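Local coordinates for type IV secretion system protein VirB11 (Brucella suis, PDB 2GZA), which probably hydrolyses ATP as a hexameric ATPase of the type IV secretion system, which may help Brucella establish its replication niche in the host, at residues C[189-193]-C[212-216]; C[178-184]-C[280-286]; C[203-208]-C[251-257]. All blocks are in the same frame, centred on the assembly; numbering follows the deposited sequence.

Contact 1. Residues C[189-193]-C[212-216]; sequences TTLMK and PELFL. With SO4 (sulfate ion), chain F.
Lys193 and Glu213 supply the direct hydrogen bond between the helix that carries the end of the P-loop (Walker A motif) and the loop after strand 205-209, a helix side chain bonding to the loop backbone. Lys193 NZ lies 3.1 Å from Glu213 O, with a C=O...N angle of 156° and the donor tilted 17° from the carbonyl plane. The bend of the lysine chain at chi3 (-83°) brings CE and NZ round to that oxygen. The Glu213 carboxylate is used elsewhere: Lys193 NZ stands 6.9 Å from Glu213 OE2, too far for contact, and OE2 accepts a hydrogen bond from the backbone N of Ser123 in the second subunit. The carbonyl of Glu213 also receives a weak bond from Phe215 N, which closes an inverse gamma turn centred on Leu214.

That turn presents Leu214 to the helix. Its CD2 meets Lys193 CG at 3.8 Å, and the same methyl is 4.3 Å from Met192 CE, so one leucine branch packs against both the lysine stem and the methionine tip. Beyond CG the Glu213 chain is extended and meets the Thr189 side chain at about a right angle, with OE1 3.8 Å from Thr189 CG2.

Thr189, part of the predicted ATP site, has its two branches turned to different partners. CG2, anti to the backbone N, faces the Glu213 carboxylate, and OG1, beside that N, lies on the sulfate side, in only a weak hydrogen bond at best. The sulfate is also held by Lys188 NZ and Gly185 N, while Thr189 OG1 stands 3.3 Å from its O4.

Contact 2. Residues C[178-184]-C[280-286]; sequences IVVAGET and SITSCHA
Val179 and Thr282 stand side by side on neighbouring parallel strands, both pointing the same way, with Val179 CG2 3.9 Å from Thr282 CG2. The threonine torsion explains this pairing: OG1 is anti to the backbone N (chi1 -174°) and bonds to Leu258 O, leaving CG2 to meet the valine. The other valine methyl, CG1, lies 4.0 Å from Cys284 CB on the same face. Ala181 belongs there too, its CB 4.4 Å from Ala286 CB, and helix 289-300 packs over this layer.

The opposite face carries Ile178, Val180, Ile281 and Ser283. Val180 CG2 lies 4.4 Å from Ile281 CG2, and helix 188-196 covers both residues. Ser283 turns its hydroxyl to Ala259 O.

Evidence for the parallel register comes from the backbone. Val180 N bonds to Thr282 O at 2.7 Å with an N-H...O angle of 177°, and Cys284 N returns to Val180 O at 3.0 Å. The strand axes are twisted by 26° against each other, and Gly182 N to Cys284 O is weak at 3.4 Å, although Ala286 N still bonds to Gly182 O. At that end the Thr184 and His285 side chains cross at a slant.

Strand 178-182 running directly into a glycine-rich loop and helix, flanked by a parallel strand, is characteristic of the P-loop NTPase fold, here at the predicted ATP site.

Contact 3. Residues C[203-208]-C[251-257]; sequences QRLITI and MKPTRIL
Thr254 and Arg204 exchange hydrogen bonds at the N-terminal ends of two parallel strands. Thr254 OG1, which chi1 (-39°) turns to the backbone N of Arg204, accepts from Arg204 N at 2.8 Å. Arg204 O accepts from Thr254 N at 2.7 Å and, more loosely, from Arg255 N at 3.3 Å, so two successive amides share one carbonyl where the second strand starts. The parallel pairing then continues with Leu257 N to Ile206 O at 2.8 Å and Ile208 N to Leu257 O.

Beside this exchange, Arg255 and Gln203 form a side-chain hydrogen bond: Arg255 NH1 lies 3.2 Å from Gln203 OE1. The bond is nearly straight, with an N-H...O angle of 165°, and it uses a lone pair of the amide oxygen in the carbonyl plane. OE1 lies only 10° out of the guanidinium plane, so it meets the edge of the group, and the amide and guanidinium planes are nearly coplanar. The arginine chain bends at chi2 and chi3 to bring its head there, and the rest of that head is also gripped, NH2 by Val172 O and NE by Gly279 O.

Packing spreads to both faces. Ile206 CD1 lies 3.7 Å from Pro253 CB and also touches Met251, whose side chain it crosses at about a right angle. Ile208 CD1 meets Ile256 CG2 on that same face. On the other face, Leu205 CD1 approaches Leu257 CD1 at 3.9 Å, the two leucines crossing at a slant.

Strand 205-209 is the middle of three parallel strands, between 255-258 and 222-226. Thr207 OG1 bonds to His224 ND1 of the latter, helix 241-248 packs on Ile206 and Ile208, and strand 101-105 of the antiparallel sheet touches Met251.

Helix 188-196 bridges contact 1 and contact 2, whose centres are about 12 Å apart: Met192 SD packs 3.7 Å from Thr282 C. Contact 1 also leans on contact 3, about 14 Å away between centres, through Leu216 CD2 and Leu205 CD1, 3.7 Å apart. Contacts 2 and 3 are more distant, about 18 Å between centres, yet they meet where Ser280 OG makes a weak hydrogen bond to Ile256 O. The sulfate, probably from the crystallisation liquor, sits at the predicted ATP site, beside Thr189 of contact 1 and Thr184 of contact 2, whose side chain is about 4 Å from the sulfate. Contact 3 is farther from it, with the side chain of Thr207 about 10 Å from that of Thr189.

Contact 1. Residues C[189-193]-C[212-216]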
# COMPACT_ATOMS: atom_id res chain seq x y z
N THR C 189 15.81 -27.53 22.63
CA THR C 189 15.23 -28.85 22.36
C THR C 189 15.17 -29.72 23.62
O THR C 189 14.17 -30.39 23.85
CB THR C 189 16.03 -29.56 21.26
OG1 THR C 189 16.06 -28.74 20.09
CG2 THR C 189 15.41 -30.91 20.92
N THR C 190 16.23 -29.69 24.42
CA THR C 190 16.28 -30.47 25.64
C THR C 190 15.21 -30.00 26.63
O THR C 190 14.51 -30.82 27.21
CB THR C 190 17.68 -30.45 26.29
OG1 THR C 190 18.67 -30.71 25.29
CG2 THR C 190 17.79 -31.50 27.38
N LEU C 191 15.09 -28.68 26.81
CA LEU C 191 14.05 -28.13 27.68
C LEU C 191 12.66 -28.48 27.14
O LEU C 191 11.75 -28.85 27.89
CB LEU C 191 14.21 -26.63 27.85
CG LEU C 191 13.17 -25.91 28.71
CD1 LEU C 191 13.10 -26.49 30.12
CD2 LEU C 191 13.45 -24.41 28.74
N MET C 192 12.50 -28.35 25.83
CA MET C 192 11.24 -28.69 25.17
C MET C 192 10.86 -30.14 25.49
O MET C 192 9.71 -30.43 25.82
CB MET C 192 11.33 -28.42 23.66
CG MET C 192 10.08 -28.68 22.86
SD MET C 192 10.00 -27.80 21.26
CE MET C 192 11.69 -27.99 20.65
N LYS C 193 11.85 -31.03 25.43
CA LYS C 193 11.64 -32.44 25.78
C LYS C 193 11.32 -32.64 27.26
O LYS C 193 10.50 -33.49 27.61
CB LYS C 193 12.84 -33.30 25.38
CG LYS C 193 12.98 -33.52 23.89
CD LYS C 193 13.64 -34.85 23.56
CE LYS C 193 15.16 -34.76 23.62
NZ LYS C 193 15.80 -35.93 22.95
N PRO C 212 14.78 -36.28 13.62
CA PRO C 212 14.17 -37.05 14.70
C PRO C 212 14.86 -36.75 16.03
O PRO C 212 16.02 -37.15 16.23
CB PRO C 212 14.38 -38.51 14.28
CG PRO C 212 14.82 -38.45 12.84
CD PRO C 212 15.49 -37.14 12.67
N GLU C 213 14.17 -36.03 16.91
CA GLU C 213 14.72 -35.64 18.20
C GLU C 213 13.69 -35.72 19.32
O GLU C 213 14.03 -36.02 20.46
CB GLU C 213 15.28 -34.22 18.15
CG GLU C 213 16.65 -34.08 17.52
CD GLU C 213 17.15 -32.65 17.49
OE1 GLU C 213 16.32 -31.72 17.33
OE2 GLU C 213 18.37 -32.44 17.62
N LEU C 214 12.44 -35.42 18.98
CA LEU C 214 11.37 -35.37 19.97
C LEU C 214 10.71 -36.74 20.16
O LEU C 214 9.52 -36.92 19.88
CB LEU C 214 10.33 -34.30 19.58
CG LEU C 214 10.80 -32.83 19.45
CD1 LEU C 214 9.73 -31.97 18.80
CD2 LEU C 214 11.22 -32.23 20.78
N PHE C 215 11.49 -37.70 20.64
CA PHE C 215 11.00 -39.04 20.92
C PHE C 215 10.04 -39.04 22.10
O PHE C 215 10.17 -38.22 23.00
CB PHE C 215 12.17 -40.00 21.18
CG PHE C 215 13.29 -39.86 20.19
CD1 PHE C 215 13.14 -40.30 18.88
CD2 PHE C 215 14.50 -39.28 20.57
CE1 PHE C 215 14.17 -40.16 17.97
CE2 PHE C 215 15.54 -39.15 19.66
CZ PHE C 215 15.37 -39.59 18.36
N LEU C 216 9.06 -39.94 22.07
CA LEU C 216 8.03 -40.00 23.11
C LEU C 216 7.85 -41.41 23.68
O LEU C 216 6.87 -42.09 23.36
CB LEU C 216 6.70 -39.45 22.58
CG LEU C 216 6.67 -37.97 22.16
CD1 LEU C 216 5.67 -37.71 21.05
CD2 LEU C 216 6.41 -37.05 23.35
S SO4 F . 19.01 -25.94 20.39
O1 SO4 F . 19.17 -27.15 21.19
O2 SO4 F . 18.90 -24.80 21.29
O3 SO4 F . 20.16 -25.75 19.51
O4 SO4 F . 17.81 -26.05 19.56

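Contact 2. Residues C[178-184]-C[280-286]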
# COMPACT_ATOMS: atom_id res chain seq x y z
N ILE C 178 3.40 -22.73 24.80
CA ILE C 178 4.74 -22.42 25.29
C ILE C 178 5.75 -22.39 24.16
O ILE C 178 5.86 -23.35 23.39
CB ILE C 178 5.19 -23.41 26.38
CG1 ILE C 178 4.19 -23.44 27.53
CG2 ILE C 178 6.60 -23.07 26.88
CD1 ILE C 178 4.24 -24.69 28.38
N VAL C 179 6.47 -21.28 24.07
CA VAL C 179 7.59 -21.14 23.14
C VAL C 179 8.91 -21.16 23.91
O VAL C 179 9.16 -20.32 24.76
CB VAL C 179 7.51 -19.82 22.31
CG1 VAL C 179 8.73 -19.66 21.40
CG2 VAL C 179 6.23 -19.75 21.50
N VAL C 180 9.76 -22.14 23.61
CA VAL C 180 11.09 -22.20 24.20
C VAL C 180 12.07 -21.39 23.35
O VAL C 180 12.30 -21.70 22.19
CB VAL C 180 11.56 -23.66 24.36
CG1 VAL C 180 12.98 -23.71 24.92
CG2 VAL C 180 10.60 -24.43 25.27
N ALA C 181 12.61 -20.33 23.92
CA ALA C 181 13.49 -19.44 23.18
C ALA C 181 14.93 -19.52 23.65
O ALA C 181 15.21 -19.93 24.78
CB ALA C 181 12.99 -18.01 23.23
N GLY C 182 15.85 -19.12 22.79
CA GLY C 182 17.26 -19.11 23.13
C GLY C 182 18.12 -18.99 21.89
O GLY C 182 17.63 -19.16 20.78
N GLU C 183 19.41 -18.71 22.06
CA GLU C 183 20.30 -18.76 20.90
C GLU C 183 20.55 -20.21 20.51
O GLU C 183 20.22 -21.13 21.25
CB GLU C 183 21.60 -17.99 21.11
CG GLU C 183 22.72 -18.78 21.77
CD GLU C 183 23.99 -17.96 21.96
OE1 GLU C 183 24.09 -16.85 21.40
OE2 GLU C 183 24.91 -18.43 22.67
N THR C 184 21.10 -20.41 19.32
CA THR C 184 21.38 -21.77 18.87
C THR C 184 22.41 -22.44 19.78
O THR C 184 23.42 -21.85 20.17
CB THR C 184 21.86 -21.85 17.41
OG1 THR C 184 21.08 -20.98 16.60
CG2 THR C 184 21.72 -23.28 16.87
N SER C 280 0.26 -26.49 22.94
CA SER C 280 1.41 -26.58 22.04
C SER C 280 2.70 -26.11 22.70
O SER C 280 2.70 -25.17 23.49
CB SER C 280 1.18 -25.73 20.79
OG SER C 280 0.20 -26.32 19.94
N ILE C 281 3.78 -26.80 22.38
CA ILE C 281 5.12 -26.41 22.79
C ILE C 281 5.94 -26.37 21.52
O ILE C 281 5.88 -27.29 20.71
CB ILE C 281 5.72 -27.40 23.82
CG1 ILE C 281 4.80 -27.56 25.03
CG2 ILE C 281 7.12 -26.95 24.27
CD1 ILE C 281 5.05 -28.83 25.83
N THR C 282 6.68 -25.28 21.34
CA THR C 282 7.57 -25.12 20.20
C THR C 282 8.83 -24.37 20.61
O THR C 282 8.98 -23.99 21.78
CB THR C 282 6.86 -24.42 19.01
OG1 THR C 282 7.72 -24.40 17.87
CG2 THR C 282 6.45 -22.99 19.37
N SER C 283 9.75 -24.15 19.68
CA SER C 283 10.94 -23.37 19.97
C SER C 283 11.21 -22.32 18.90
O SER C 283 10.63 -22.35 17.81
CB SER C 283 12.16 -24.28 20.11
OG SER C 283 12.59 -24.73 18.84
N CYS C 284 12.12 -21.39 19.21
CA CYS C 284 12.47 -20.32 18.31
C CYS C 284 13.82 -19.75 18.73
O CYS C 284 14.03 -19.44 19.90
CB CYS C 284 11.38 -19.24 18.37
SG CYS C 284 11.61 -17.80 17.31
N HIS C 285 14.75 -19.63 17.78
CA HIS C 285 16.01 -18.92 18.01
C HIS C 285 15.72 -17.45 18.25
O HIS C 285 15.17 -16.78 17.37
CB HIS C 285 16.96 -19.04 16.81
CG HIS C 285 17.29 -20.45 16.44
ND1 HIS C 285 18.30 -21.16 17.05
CD2 HIS C 285 16.74 -21.28 15.53
CE1 HIS C 285 18.36 -22.37 16.53
NE2 HIS C 285 17.42 -22.46 15.60
N ALA C 286 16.08 -16.95 19.43
CA ALA C 286 15.91 -15.54 19.77
C ALA C 286 16.83 -15.16 20.92
O ALA C 286 17.19 -16.00 21.74
CB ALA C 286 14.47 -15.23 20.11

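Contact 3. Residues C[203-208]-C[251-257]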
# COMPACT_ATOMS: atom_id res chain seq x y z
N GLN C 203 -2.63 -38.55 26.50
CA GLN C 203 -3.00 -37.57 25.48
C GLN C 203 -2.35 -37.90 24.14
O GLN C 203 -1.23 -38.41 24.09
CB GLN C 203 -2.63 -36.16 25.92
CG GLN C 203 -3.52 -35.61 27.03
CD GLN C 203 -3.24 -34.15 27.37
OE1 GLN C 203 -2.48 -33.47 26.67
NE2 GLN C 203 -3.84 -33.67 28.44
N ARG C 204 -3.05 -37.61 23.06
CA ARG C 204 -2.54 -37.90 21.73
C ARG C 204 -1.63 -36.77 21.25
O ARG C 204 -2.04 -35.62 21.22
CB ARG C 204 -3.70 -38.13 20.76
CG ARG C 204 -3.26 -38.37 19.32
CD ARG C 204 -4.39 -38.91 18.48
NE ARG C 204 -3.87 -39.71 17.38
CZ ARG C 204 -4.01 -39.41 16.10
NH1 ARG C 204 -4.69 -38.33 15.73
NH2 ARG C 204 -3.50 -40.20 15.18
N LEU C 205 -0.39 -37.12 20.88
CA LEU C 205 0.60 -36.11 20.46
C LEU C 205 1.08 -36.32 19.04
O LEU C 205 1.25 -37.45 18.57
CB LEU C 205 1.81 -36.09 21.41
CG LEU C 205 1.57 -36.02 22.92
CD1 LEU C 205 2.89 -35.95 23.67
CD2 LEU C 205 0.70 -34.84 23.28
N ILE C 206 1.29 -35.22 18.34
CA ILE C 206 1.86 -35.24 17.01
C ILE C 206 3.05 -34.28 16.95
O ILE C 206 2.91 -33.10 17.24
CB ILE C 206 0.79 -34.91 15.94
CG1 ILE C 206 -0.39 -35.90 16.04
CG2 ILE C 206 1.41 -34.90 14.54
CD1 ILE C 206 -1.46 -35.77 14.97
N THR C 207 4.22 -34.82 16.60
CA THR C 207 5.43 -34.01 16.47
C THR C 207 5.65 -33.69 15.01
O THR C 207 5.37 -34.51 14.15
CB THR C 207 6.69 -34.70 17.04
OG1 THR C 207 6.91 -35.95 16.36
CG2 THR C 207 6.55 -34.94 18.52
N ILE C 208 6.15 -32.48 14.75
CA ILE C 208 6.51 -32.05 13.41
C ILE C 208 7.96 -31.61 13.42
O ILE C 208 8.31 -30.60 14.05
CB ILE C 208 5.62 -30.89 12.89
CG1 ILE C 208 4.15 -31.31 12.85
CG2 ILE C 208 6.08 -30.46 11.50
CD1 ILE C 208 3.17 -30.17 12.84
N MET C 251 -6.09 -34.85 11.93
CA MET C 251 -5.77 -36.01 12.76
C MET C 251 -6.46 -35.63 14.05
O MET C 251 -7.15 -34.71 14.05
CB MET C 251 -4.26 -36.21 12.87
CG MET C 251 -3.67 -36.59 11.52
SD MET C 251 -1.94 -36.17 11.30
CE MET C 251 -1.95 -35.84 9.57
N LYS C 252 -6.37 -36.26 15.17
CA LYS C 252 -7.21 -35.71 16.23
C LYS C 252 -6.29 -35.53 17.40
O LYS C 252 -6.44 -36.23 18.39
CB LYS C 252 -8.39 -36.65 16.52
CG LYS C 252 -9.31 -36.28 17.69
CD LYS C 252 -10.58 -35.55 17.26
CE LYS C 252 -11.47 -35.32 18.48
NZ LYS C 252 -12.87 -34.94 18.11
N PRO C 253 -5.31 -34.62 17.29
CA PRO C 253 -4.31 -34.60 18.33
C PRO C 253 -4.83 -33.86 19.54
O PRO C 253 -5.76 -33.06 19.42
CB PRO C 253 -3.14 -33.85 17.69
CG PRO C 253 -3.78 -32.92 16.71
CD PRO C 253 -5.07 -33.58 16.27
N THR C 254 -4.27 -34.15 20.70
CA THR C 254 -4.53 -33.35 21.88
C THR C 254 -3.60 -32.13 21.81
O THR C 254 -4.06 -31.00 21.98
CB THR C 254 -4.33 -34.14 23.18
OG1 THR C 254 -4.83 -35.47 23.02
CG2 THR C 254 -5.06 -33.47 24.32
N ARG C 255 -2.31 -32.35 21.56
CA ARG C 255 -1.40 -31.24 21.27
C ARG C 255 -0.50 -31.49 20.07
O ARG C 255 -0.20 -32.65 19.72
CB ARG C 255 -0.57 -30.79 22.49
CG ARG C 255 -0.37 -31.81 23.59
CD ARG C 255 -1.11 -31.39 24.86
NE ARG C 255 -0.42 -30.28 25.51
CZ ARG C 255 -0.53 -29.97 26.80
NH1 ARG C 255 -1.30 -30.68 27.61
NH2 ARG C 255 0.15 -28.94 27.28
N ILE C 256 -0.08 -30.39 19.45
CA ILE C 256 0.83 -30.42 18.32
C ILE C 256 2.17 -29.88 18.77
O ILE C 256 2.25 -28.81 19.38
CB ILE C 256 0.27 -29.59 17.15
CG1 ILE C 256 -1.06 -30.19 16.69
CG2 ILE C 256 1.24 -29.56 15.99
CD1 ILE C 256 -2.05 -29.19 16.11
N LEU C 257 3.23 -30.63 18.49
CA LEU C 257 4.56 -30.30 18.94
C LEU C 257 5.45 -30.07 17.74
O LEU C 257 6.07 -31.00 17.22
CB LEU C 257 5.10 -31.39 19.87
CG LEU C 257 4.17 -31.75 21.03
CD1 LEU C 257 4.60 -33.07 21.68
CD2 LEU C 257 4.10 -30.62 22.06